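Local coordinates for catalase (Corynebacterium glutamicum, PDB 4B7H), which breaks down hydrogen peroxide to water and oxygen as a tetrameric haem catalase, binds NADPH, and is inhibited by nitric oxide, at residues G210-N218 with G336-L345; W177-A187 with T487-V498. All coordinates share one frame; numbering follows the deposited sequence.

Contact 1 (G210-N218 with G336-L345); sequences GSHTFQWIN and GVGLSPDRML. With HEM (protoporphyrin IX containing Fe), chain E.
The short strand 337-338 adds antiparallel to strand 214-217, a strand of the catalase beta-barrel sheet, with Gln-215 and Gly-338 as the hydrogen-bonded pair and Trp-216 and Val-337 as the non-hydrogen-bonded one. Gln-215 N gives to Gly-338 O at 2.9 Å, Gly-338 N returns a bond to Gln-215 O, and Ile-217 N reaches Gly-336 O. On one face of this ladder CD1 of Trp-216 lies 4.3 Å from CG2 of Val-337. The other side of strand 214-217 is hydrogen-bonded along its backbone to strand 223-232.

Past the ladder, side chains take over. Ser-340 OG donates a hydrogen bond to Thr-213 O at 2.8 Å, from above the carbonyl plane. CE1 of Phe-214 packs against both methyl carbons of Leu-345, while Gly-338 O lies at the edge of the Phe-214 ring, in its plane.

At the haem end, the His-212 ring has a leucine over one face and a hydrogen bond at each of its nitrogens. CB of Leu-345 makes the CH-pi contact, 3.7 Å from the imidazole centroid, and NE2 is hydrogen-bonded to NH1 of Arg-348. Met-344 and NE2 of His-212 both touch the haem rim, Met-344 at a vinyl group and NE2 at the methyl CMC.

Asp-342, the N-cap of helix 343-359, accepts at OD1 from Leu-345 N. Its OD2 accepts a hydrogen bond from His-212 ND1 at 2.8 Å, nearly straight at 166° and in the imidazole plane but above the carboxylate plane, and a water that accepts from Thr-213 N donates to this same oxygen.

Contact 2 (W177-A187 with T487-V498); sequences WDFWTRAPESA and TEPRVYDYWNNV
A knob-into-hole contact joins helix 173-182 of the catalase core to helix 487-498 of the C-terminal helical region; the axes of 177-182 and 487-498 approach to 9.4 Å and cross at 44°. The knob is Tyr-494, set among Trp-177, Trp-180 and Thr-181, with Ala-187, at the start of helix 187-194, completing the hole. With CG anti to the backbone N (chi1 -180°), its ring reaches past CA of Thr-181 to the turn that follows helix 173-182, where OH donates to Ser-186 OG at 2.8 Å.

Arg-490 grips Thr-181 side-on: NE gives to OG1 and NH2 to the backbone O, each at 3.0 Å. OG1 in turn donates to Trp-177 O, which fixes the hydroxyl's rotation. The guanidinium of Arg-182 stacks on that of Arg-490, planes 18° apart; NE of Arg-182 is salt-bridged to OD1 of Asp-178, which probably eases the like charges.

Val-491 lies over one face of the Trp-177 indole and CE3 of Trp-180 over the opposite one, while Trp-177 CZ3 comes within 3.4 Å of NE1 of Trp-495.

OD2 of Asp-178 is hydrogen-bonded to Tyr-397 OH of a neighbouring subunit. Helix 187-194 backs Tyr-494 and Trp-495 through Val-190, and helix 500-514 packs against Trp-495 through Leu-502.

After the first barrel strands, between 73 and 142, the chain reaches 177-187, at the end of helix 173-182, then passes through helix 187-194 into 210-218. The 117 residues that follow hold further barrel strands and helices before 336-345 returns to 210-218 and closes contact 1. The chain then runs along helix 343-359 and a long, mostly irregular region to the C-terminal helices, where 487-498 closes contact 2. Contact 1 is thus nested inside the loop of contact 2. The two do not touch: their centres lie about 30 Å apart and their nearest atoms about 8 Å. Contact 1 ties the barrel sheet to a haem-side helix; contact 2 fastens the C-terminal helices to the core.

Contact 1 (G210-N218 with G336-L345)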
loop_
_atom_site.group_PDB
_atom_site.type_symbol
_atom_site.label_atom_id
_atom_site.label_comp_id
_atom_site.label_asym_id
_atom_site.label_seq_id
_atom_site.Cartn_x
_atom_site.Cartn_y
_atom_site.Cartn_z
ATOM N N GLY A 210 10.677 23.138 22.123
ATOM C CA GLY A 210 11.039 22.855 20.746
ATOM C C GLY A 210 12.338 22.068 20.675
ATOM O O GLY A 210 12.630 21.409 19.673
ATOM N N SER A 211 13.116 22.163 21.754
ATOM C CA SER A 211 14.433 21.525 21.928
ATOM C C SER A 211 15.520 22.112 21.022
ATOM O O SER A 211 16.516 22.656 21.522
ATOM C CB SER A 211 14.380 19.994 21.803
ATOM O OG SER A 211 13.322 19.430 22.561
ATOM N N HIS A 212 15.343 22.007 19.703
ATOM C CA HIS A 212 16.318 22.568 18.760
ATOM C C HIS A 212 16.363 24.083 18.799
ATOM O O HIS A 212 15.375 24.747 19.105
ATOM C CB HIS A 212 15.967 22.244 17.302
ATOM C CG HIS A 212 15.711 20.802 17.019
ATOM N ND1 HIS A 212 16.722 19.874 16.902
ATOM C CD2 HIS A 212 14.557 20.128 16.791
ATOM C CE1 HIS A 212 16.204 18.690 16.624
ATOM N NE2 HIS A 212 14.890 18.818 16.548
ATOM N N THR A 213 17.509 24.621 18.411
ATOM C CA THR A 213 17.600 26.005 17.990
ATOM C C THR A 213 16.899 26.175 16.642
ATOM O O THR A 213 17.180 25.448 15.677
ATOM C CB THR A 213 19.064 26.383 17.884
ATOM O OG1 THR A 213 19.641 26.259 19.191
ATOM C CG2 THR A 213 19.242 27.810 17.365
ATOM N N PHE A 214 15.968 27.122 16.595
ATOM C CA PHE A 214 15.351 27.555 15.352
ATOM C C PHE A 214 15.774 28.985 15.058
ATOM O O PHE A 214 16.547 29.593 15.817
ATOM C CB PHE A 214 13.832 27.465 15.465
ATOM C CG PHE A 214 13.332 26.055 15.567
ATOM C CD1 PHE A 214 13.141 25.292 14.423
ATOM C CD2 PHE A 214 13.087 25.483 16.809
ATOM C CE1 PHE A 214 12.706 23.977 14.509
ATOM C CE2 PHE A 214 12.645 24.177 16.910
ATOM C CZ PHE A 214 12.451 23.421 15.756
ATOM N N GLN A 215 15.266 29.539 13.963
ATOM C CA GLN A 215 15.565 30.927 13.639
ATOM C C GLN A 215 14.270 31.725 13.506
ATOM O O GLN A 215 13.260 31.209 13.034
ATOM C CB GLN A 215 16.397 31.019 12.357
ATOM C CG GLN A 215 17.079 32.367 12.167
ATOM C CD GLN A 215 17.972 32.380 10.950
ATOM O OE1 GLN A 215 17.504 32.535 9.823
ATOM N NE2 GLN A 215 19.265 32.186 11.165
ATOM N N TRP A 216 14.303 32.971 13.966
ATOM C CA TRP A 216 13.229 33.923 13.735
ATOM C C TRP A 216 13.792 35.013 12.840
ATOM O O TRP A 216 14.937 35.451 13.024
ATOM C CB TRP A 216 12.748 34.535 15.051
ATOM C CG TRP A 216 11.637 33.791 15.734
ATOM C CD1 TRP A 216 11.084 32.600 15.355
ATOM C CD2 TRP A 216 10.935 34.202 16.915
ATOM N NE1 TRP A 216 10.081 32.246 16.231
ATOM C CE2 TRP A 216 9.967 33.216 17.194
ATOM C CE3 TRP A 216 11.029 35.317 17.762
ATOM C CZ2 TRP A 216 9.100 33.308 18.287
ATOM C CZ3 TRP A 216 10.174 35.409 18.844
ATOM C CH2 TRP A 216 9.220 34.412 19.101
ATOM N N ILE A 217 13.007 35.431 11.855
ATOM C CA ILE A 217 13.418 36.514 10.971
ATOM C C ILE A 217 12.322 37.576 10.967
ATOM O O ILE A 217 11.131 37.254 10.818
ATOM C CB ILE A 217 13.676 36.006 9.535
ATOM C CG1 ILE A 217 14.681 34.849 9.535
ATOM C CG2 ILE A 217 14.183 37.122 8.652
ATOM C CD1 ILE A 217 15.102 34.408 8.141
ATOM N N ASN A 218 12.715 38.836 11.151
ATOM C CA ASN A 218 11.745 39.931 11.194
ATOM C C ASN A 218 11.425 40.482 9.797
ATOM O O ASN A 218 11.943 39.983 8.788
ATOM C CB ASN A 218 12.173 41.034 12.191
ATOM C CG ASN A 218 13.394 41.822 11.734
ATOM O OD1 ASN A 218 13.813 41.734 10.584
ATOM N ND2 ASN A 218 13.961 42.613 12.642
ATOM N N GLY A 336 8.984 33.873 8.467
ATOM C CA GLY A 336 9.372 34.384 9.770
ATOM C C GLY A 336 10.000 33.345 10.690
ATOM O O GLY A 336 10.483 33.692 11.772
ATOM N N VAL A 337 9.993 32.080 10.273
ATOM C CA VAL A 337 10.623 30.999 11.029
ATOM C C VAL A 337 11.591 30.256 10.114
ATOM O O VAL A 337 11.285 30.003 8.943
ATOM C CB VAL A 337 9.589 29.984 11.554
ATOM C CG1 VAL A 337 10.273 28.831 12.272
ATOM C CG2 VAL A 337 8.599 30.665 12.480
ATOM N N GLY A 338 12.766 29.926 10.639
ATOM C CA GLY A 338 13.742 29.159 9.893
ATOM C C GLY A 338 14.359 28.056 10.730
ATOM O O GLY A 338 14.037 27.897 11.917
ATOM N N LEU A 339 15.254 27.303 10.097
ATOM C CA LEU A 339 15.945 26.188 10.729
ATOM C C LEU A 339 17.301 26.654 11.294
ATOM O O LEU A 339 17.480 27.842 11.592
ATOM C CB LEU A 339 16.123 25.048 9.715
ATOM C CG LEU A 339 14.846 24.687 8.948
ATOM C CD1 LEU A 339 15.105 23.659 7.847
ATOM C CD2 LEU A 339 13.768 24.194 9.914
ATOM N N SER A 340 18.244 25.725 11.430
ATOM C CA SER A 340 19.578 26.009 11.966
ATOM C C SER A 340 20.466 24.837 11.565
ATOM O O SER A 340 19.949 23.822 11.091
ATOM C CB SER A 340 19.531 26.130 13.493
ATOM O OG SER A 340 19.386 24.855 14.102
ATOM N N PRO A 341 21.795 24.963 11.745
ATOM C CA PRO A 341 22.700 23.836 11.461
ATOM C C PRO A 341 22.772 22.817 12.593
ATOM O O PRO A 341 23.859 22.400 13.007
ATOM C CB PRO A 341 24.069 24.501 11.257
ATOM C CG PRO A 341 23.955 25.864 11.811
ATOM C CD PRO A 341 22.508 26.243 11.900
ATOM N N ASP A 342 21.605 22.465 13.110
ATOM C CA ASP A 342 21.420 21.329 13.999
ATOM C C ASP A 342 21.138 20.126 13.089
ATOM O O ASP A 342 20.102 20.076 12.416
ATOM C CB ASP A 342 20.248 21.639 14.940
ATOM C CG ASP A 342 19.880 20.488 15.852
ATOM O OD1 ASP A 342 20.060 19.306 15.484
ATOM O OD2 ASP A 342 19.365 20.778 16.952
ATOM N N ARG A 343 22.062 19.165 13.052
ATOM C CA ARG A 343 21.953 18.054 12.108
ATOM C C ARG A 343 20.764 17.144 12.409
ATOM O O ARG A 343 20.223 16.505 11.499
ATOM C CB ARG A 343 23.248 17.237 12.063
ATOM C CG ARG A 343 24.462 18.046 11.658
ATOM C CD ARG A 343 25.709 17.205 11.695
ATOM N NE ARG A 343 26.885 18.054 11.587
ATOM C CZ ARG A 343 28.123 17.613 11.768
ATOM N NH1 ARG A 343 28.322 16.334 12.054
ATOM N NH2 ARG A 343 29.150 18.449 11.676
ATOM N N MET A 344 20.370 17.063 13.677
ATOM C CA MET A 344 19.182 16.294 14.035
ATOM C C MET A 344 17.961 16.938 13.396
ATOM O O MET A 344 17.165 16.268 12.728
ATOM C CB MET A 344 19.031 16.213 15.553
ATOM C CG MET A 344 20.120 15.381 16.232
ATOM S SD MET A 344 19.843 13.610 16.112
ATOM C CE MET A 344 18.573 13.445 17.360
ATOM N N LEU A 345 17.824 18.248 13.584
ATOM C CA LEU A 345 16.726 18.992 12.985
ATOM C C LEU A 345 16.702 18.806 11.469
ATOM O O LEU A 345 15.646 18.548 10.885
ATOM C CB LEU A 345 16.822 20.475 13.342
ATOM C CG LEU A 345 15.801 21.394 12.667
ATOM C CD1 LEU A 345 14.356 20.949 12.968
ATOM C CD2 LEU A 345 16.072 22.845 13.090
HETATM C CHA HEM E . 7.686 11.194 15.705
HETATM C CHB HEM E . 11.783 11.125 13.111
HETATM C CHC HEM E . 14.054 13.334 16.770
HETATM C CHD HEM E . 9.747 14.650 18.473
HETATM C C1A HEM E . 8.591 10.969 14.697
HETATM C C2A HEM E . 8.303 10.342 13.422
HETATM C C3A HEM E . 9.439 10.344 12.709
HETATM C C4A HEM E . 10.475 10.957 13.505
HETATM C CMA HEM E . 9.676 9.812 11.291
HETATM C CAA HEM E . 6.921 9.801 12.993
HETATM C CBA HEM E . 6.115 10.926 12.359
HETATM C CGA HEM E . 4.829 10.446 11.740
HETATM O O1A HEM E . 3.829 11.199 11.843
HETATM O O2A HEM E . 4.780 9.340 11.143
HETATM C C1B HEM E . 12.774 11.692 13.878
HETATM C C2B HEM E . 14.173 11.789 13.526
HETATM C C3B HEM E . 14.803 12.383 14.560
HETATM C C4B HEM E . 13.813 12.693 15.568
HETATM C CMB HEM E . 14.766 11.263 12.203
HETATM C CAB HEM E . 16.286 12.765 14.731
HETATM C CBB HEM E . 17.077 13.032 13.693
HETATM C C1C HEM E . 13.083 14.037 17.460
HETATM C C2C HEM E . 13.267 15.198 18.320
HETATM C C3C HEM E . 12.055 15.548 18.785
HETATM C C4C HEM E . 11.087 14.637 18.214
HETATM C CMC HEM E . 14.633 15.858 18.634
HETATM C CAC HEM E . 11.639 16.732 19.691
HETATM C CBC HEM E . 12.323 17.889 19.733
HETATM C C1D HEM E . 8.827 13.791 17.937
HETATM C C2D HEM E . 7.455 13.782 18.328
HETATM C C3D HEM E . 6.804 12.722 17.483
HETATM C C4D HEM E . 7.841 12.188 16.642
HETATM C CMD HEM E . 6.789 14.654 19.390
HETATM C CAD HEM E . 5.328 12.354 17.520
HETATM C CBD HEM E . 4.547 13.420 16.754
HETATM C CGD HEM E . 3.101 13.055 16.915
HETATM O O1D HEM E . 2.438 12.707 15.906
HETATM O O2D HEM E . 2.609 13.090 18.070
HETATM N NA HEM E . 9.927 11.344 14.718
HETATM N NB HEM E . 12.583 12.246 15.125
HETATM N NC HEM E . 11.734 13.726 17.413
HETATM N ND HEM E . 9.032 12.834 16.947
HETATM FE FE HEM E . 10.824 12.503 16.092
HETATM O O HOH W 1 19.864 23.122 18.164
#

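Contact 2 (W177-A187 with T487-V498)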
loop_
_atom_site.group_PDB
_atom_site.type_symbol
_atom_site.label_atom_id
_atom_site.label_comp_id
_atom_site.label_asym_id
_atom_site.label_seq_id
_atom_site.Cartn_x
_atom_site.Cartn_y
_atom_site.Cartn_z
ATOM N N TRP A 177 21.416 0.055 27.447
ATOM C CA TRP A 177 22.613 0.598 28.081
ATOM C C TRP A 177 23.869 0.398 27.238
ATOM O O TRP A 177 24.791 1.222 27.294
ATOM C CB TRP A 177 22.793 0.014 29.483
ATOM C CG TRP A 177 21.771 0.542 30.433
ATOM C CD1 TRP A 177 20.648 -0.097 30.884
ATOM C CD2 TRP A 177 21.750 1.849 31.012
ATOM N NE1 TRP A 177 19.939 0.734 31.722
ATOM C CE2 TRP A 177 20.598 1.933 31.816
ATOM C CE3 TRP A 177 22.607 2.956 30.940
ATOM C CZ2 TRP A 177 20.275 3.083 32.541
ATOM C CZ3 TRP A 177 22.278 4.096 31.646
ATOM C CH2 TRP A 177 21.128 4.148 32.444
ATOM N N ASP A 178 23.924 -0.684 26.463
ATOM C CA ASP A 178 25.043 -0.876 25.541
ATOM C C ASP A 178 25.074 0.293 24.561
ATOM O O ASP A 178 26.126 0.905 24.343
ATOM C CB ASP A 178 24.918 -2.206 24.790
ATOM C CG ASP A 178 26.160 -2.546 23.981
ATOM O OD1 ASP A 178 27.281 -2.312 24.479
ATOM O OD2 ASP A 178 26.010 -3.046 22.840
ATOM N N PHE A 179 23.914 0.637 24.000
ATOM C CA PHE A 179 23.866 1.763 23.075
ATOM C C PHE A 179 24.212 3.072 23.777
ATOM O O PHE A 179 25.074 3.819 23.305
ATOM C CB PHE A 179 22.513 1.911 22.373
ATOM C CG PHE A 179 22.464 3.112 21.461
ATOM C CD1 PHE A 179 23.040 3.056 20.194
ATOM C CD2 PHE A 179 21.914 4.316 21.890
ATOM C CE1 PHE A 179 23.046 4.163 19.360
ATOM C CE2 PHE A 179 21.923 5.436 21.058
ATOM C CZ PHE A 179 22.488 5.352 19.786
ATOM N N TRP A 180 23.547 3.354 24.895
ATOM C CA TRP A 180 23.764 4.627 25.582
ATOM C C TRP A 180 25.224 4.847 25.982
ATOM O O TRP A 180 25.764 5.935 25.779
ATOM C CB TRP A 180 22.867 4.748 26.807
ATOM C CG TRP A 180 21.457 5.221 26.535
ATOM C CD1 TRP A 180 21.034 6.071 25.541
ATOM C CD2 TRP A 180 20.291 4.891 27.305
ATOM N NE1 TRP A 180 19.670 6.277 25.649
ATOM C CE2 TRP A 180 19.195 5.565 26.721
ATOM C CE3 TRP A 180 20.069 4.088 28.428
ATOM C CZ2 TRP A 180 17.897 5.466 27.234
ATOM C CZ3 TRP A 180 18.783 3.981 28.929
ATOM C CH2 TRP A 180 17.711 4.667 28.332
ATOM N N THR A 181 25.865 3.825 26.549
ATOM C CA THR A 181 27.266 3.982 26.953
ATOM C C THR A 181 28.236 4.054 25.777
ATOM O O THR A 181 29.323 4.620 25.904
ATOM C CB THR A 181 27.737 2.878 27.925
ATOM O OG1 THR A 181 27.698 1.603 27.272
ATOM C CG2 THR A 181 26.878 2.854 29.176
ATOM N N ARG A 182 27.865 3.470 24.640
ATOM C CA ARG A 182 28.712 3.554 23.457
ATOM C C ARG A 182 28.424 4.822 22.651
ATOM O O ARG A 182 29.181 5.170 21.746
ATOM C CB ARG A 182 28.585 2.289 22.603
ATOM C CG ARG A 182 29.164 1.056 23.292
ATOM C CD ARG A 182 29.031 -0.226 22.464
ATOM N NE ARG A 182 29.586 -1.339 23.221
ATOM C CZ ARG A 182 30.882 -1.629 23.270
ATOM N NH1 ARG A 182 31.753 -0.907 22.573
ATOM N NH2 ARG A 182 31.310 -2.637 24.017
ATOM N N ALA A 183 27.340 5.517 23.001
ATOM C CA ALA A 183 27.008 6.815 22.414
ATOM C C ALA A 183 26.896 7.827 23.545
ATOM O O ALA A 183 25.797 8.265 23.887
ATOM C CB ALA A 183 25.692 6.732 21.628
ATOM N N PRO A 184 28.037 8.201 24.144
ATOM C CA PRO A 184 28.036 9.008 25.367
ATOM C C PRO A 184 27.445 10.401 25.196
ATOM O O PRO A 184 27.157 11.046 26.203
ATOM C CB PRO A 184 29.524 9.092 25.741
ATOM C CG PRO A 184 30.258 8.839 24.450
ATOM C CD PRO A 184 29.402 7.839 23.726
ATOM N N GLU A 185 27.253 10.857 23.959
ATOM C CA GLU A 185 26.509 12.095 23.728
ATOM C C GLU A 185 25.099 12.028 24.339
ATOM O O GLU A 185 24.463 13.070 24.570
ATOM C CB GLU A 185 26.429 12.425 22.232
ATOM C CG GLU A 185 25.683 11.402 21.371
ATOM C CD GLU A 185 26.620 10.440 20.667
ATOM O OE1 GLU A 185 27.529 9.898 21.333
ATOM O OE2 GLU A 185 26.462 10.237 19.436
ATOM N N SER A 186 24.627 10.806 24.610
ATOM C CA SER A 186 23.326 10.562 25.237
ATOM C C SER A 186 23.234 10.983 26.709
ATOM O O SER A 186 22.139 11.029 27.268
ATOM C CB SER A 186 22.978 9.071 25.136
ATOM O OG SER A 186 23.859 8.281 25.931
ATOM N N ALA A 187 24.367 11.281 27.340
ATOM C CA ALA A 187 24.378 11.470 28.789
ATOM C C ALA A 187 23.455 12.586 29.287
ATOM O O ALA A 187 22.806 12.439 30.321
ATOM C CB ALA A 187 25.796 11.661 29.297
ATOM N N THR A 487 28.354 -5.213 30.289
ATOM C CA THR A 487 27.810 -3.864 30.248
ATOM C C THR A 487 27.959 -3.114 31.575
ATOM O O THR A 487 28.049 -1.884 31.585
ATOM C CB THR A 487 26.348 -3.935 29.786
ATOM O OG1 THR A 487 26.329 -4.486 28.462
ATOM C CG2 THR A 487 25.678 -2.560 29.755
ATOM N N GLU A 488 27.995 -3.844 32.686
ATOM C CA GLU A 488 28.104 -3.210 34.006
ATOM C C GLU A 488 29.194 -2.126 34.127
ATOM O O GLU A 488 28.866 -0.976 34.452
ATOM C CB GLU A 488 28.212 -4.258 35.128
ATOM C CG GLU A 488 26.913 -5.008 35.367
ATOM C CD GLU A 488 27.069 -6.197 36.298
ATOM O OE1 GLU A 488 28.212 -6.619 36.567
ATOM O OE2 GLU A 488 26.038 -6.720 36.760
ATOM N N PRO A 489 30.473 -2.465 33.838
ATOM C CA PRO A 489 31.506 -1.430 33.974
ATOM C C PRO A 489 31.332 -0.259 33.006
ATOM O O PRO A 489 31.703 0.859 33.367
ATOM C CB PRO A 489 32.810 -2.185 33.676
ATOM C CG PRO A 489 32.390 -3.376 32.884
ATOM C CD PRO A 489 31.060 -3.760 33.445
ATOM N N ARG A 490 30.766 -0.489 31.821
ATOM C CA ARG A 490 30.475 0.630 30.926
ATOM C C ARG A 490 29.494 1.601 31.574
ATOM O O ARG A 490 29.664 2.821 31.497
ATOM C CB ARG A 490 29.921 0.151 29.582
ATOM C CG ARG A 490 30.917 -0.643 28.747
ATOM C CD ARG A 490 30.498 -0.681 27.290
ATOM N NE ARG A 490 30.496 0.664 26.720
ATOM C CZ ARG A 490 31.566 1.253 26.194
ATOM N NH1 ARG A 490 32.724 0.610 26.140
ATOM N NH2 ARG A 490 31.478 2.484 25.715
ATOM N N VAL A 491 28.464 1.060 32.219
ATOM C CA VAL A 491 27.470 1.905 32.869
ATOM C C VAL A 491 28.068 2.613 34.092
ATOM O O VAL A 491 27.793 3.790 34.328
ATOM C CB VAL A 491 26.198 1.113 33.228
ATOM C CG1 VAL A 491 25.198 2.005 33.948
ATOM C CG2 VAL A 491 25.568 0.522 31.965
ATOM N N TYR A 492 28.907 1.911 34.853
ATOM C CA TYR A 492 29.572 2.540 35.989
ATOM C C TYR A 492 30.383 3.759 35.533
ATOM O O TYR A 492 30.325 4.823 36.157
ATOM C CB TYR A 492 30.498 1.553 36.713
ATOM C CG TYR A 492 29.833 0.321 37.305
ATOM C CD1 TYR A 492 28.498 0.331 37.701
ATOM C CD2 TYR A 492 30.554 -0.862 37.466
ATOM C CE1 TYR A 492 27.906 -0.804 38.240
ATOM C CE2 TYR A 492 29.974 -1.990 38.007
ATOM C CZ TYR A 492 28.650 -1.959 38.390
ATOM O OH TYR A 492 28.077 -3.094 38.924
ATOM N N ASP A 493 31.151 3.589 34.458
ATOM C CA ASP A 493 32.010 4.655 33.947
ATOM C C ASP A 493 31.195 5.836 33.440
ATOM O O ASP A 493 31.541 6.992 33.671
ATOM C CB ASP A 493 32.875 4.135 32.797
ATOM C CG ASP A 493 33.972 3.200 33.254
ATOM O OD1 ASP A 493 34.269 3.131 34.470
ATOM O OD2 ASP A 493 34.554 2.540 32.370
ATOM N N TYR A 494 30.114 5.529 32.729
ATOM C CA TYR A 494 29.229 6.534 32.161
ATOM C C TYR A 494 28.701 7.445 33.264
ATOM O O TYR A 494 28.787 8.670 33.159
ATOM C CB TYR A 494 28.104 5.785 31.472
ATOM C CG TYR A 494 27.002 6.537 30.762
ATOM C CD1 TYR A 494 27.114 6.875 29.413
ATOM C CD2 TYR A 494 25.798 6.800 31.404
ATOM C CE1 TYR A 494 26.058 7.487 28.737
ATOM C CE2 TYR A 494 24.746 7.404 30.740
ATOM C CZ TYR A 494 24.880 7.752 29.417
ATOM O OH TYR A 494 23.816 8.335 28.778
ATOM N N TRP A 495 28.178 6.862 34.337
ATOM C CA TRP A 495 27.648 7.683 35.421
ATOM C C TRP A 495 28.734 8.416 36.203
ATOM O O TRP A 495 28.535 9.558 36.610
ATOM C CB TRP A 495 26.690 6.884 36.314
ATOM C CG TRP A 495 25.453 6.573 35.536
ATOM C CD1 TRP A 495 25.039 5.346 35.080
ATOM C CD2 TRP A 495 24.508 7.527 35.040
ATOM N NE1 TRP A 495 23.877 5.483 34.352
ATOM C CE2 TRP A 495 23.532 6.808 34.313
ATOM C CE3 TRP A 495 24.384 8.919 35.152
ATOM C CZ2 TRP A 495 22.448 7.436 33.704
ATOM C CZ3 TRP A 495 23.310 9.541 34.548
ATOM C CH2 TRP A 495 22.357 8.801 33.826
ATOM N N ASN A 496 29.891 7.784 36.373
ATOM C CA ASN A 496 31.022 8.476 36.993
ATOM C C ASN A 496 31.417 9.711 36.197
ATOM O O ASN A 496 31.776 10.738 36.776
ATOM C CB ASN A 496 32.232 7.549 37.129
ATOM C CG ASN A 496 32.077 6.551 38.253
ATOM O OD1 ASN A 496 31.257 6.736 39.160
ATOM N ND2 ASN A 496 32.870 5.487 38.211
ATOM N N ASN A 497 31.337 9.615 34.869
ATOM C CA ASN A 497 31.684 10.738 34.003
ATOM C C ASN A 497 30.702 11.897 34.129
ATOM O O ASN A 497 31.087 13.051 33.979
ATOM C CB ASN A 497 31.793 10.301 32.539
ATOM C CG ASN A 497 33.055 9.502 32.248
ATOM O OD1 ASN A 497 33.116 8.763 31.264
ATOM N ND2 ASN A 497 34.061 9.645 33.096
ATOM N N VAL A 498 29.428 11.598 34.379
ATOM C CA VAL A 498 28.475 12.661 34.687
ATOM C C VAL A 498 28.862 13.337 36.008
ATOM O O VAL A 498 29.013 14.565 36.080
ATOM C CB VAL A 498 27.022 12.126 34.742
ATOM C CG1 VAL A 498 26.081 13.193 35.265
ATOM C CG2 VAL A 498 26.579 11.651 33.358
HETATM O O HOH W 2 28.099 -2.996 26.975
#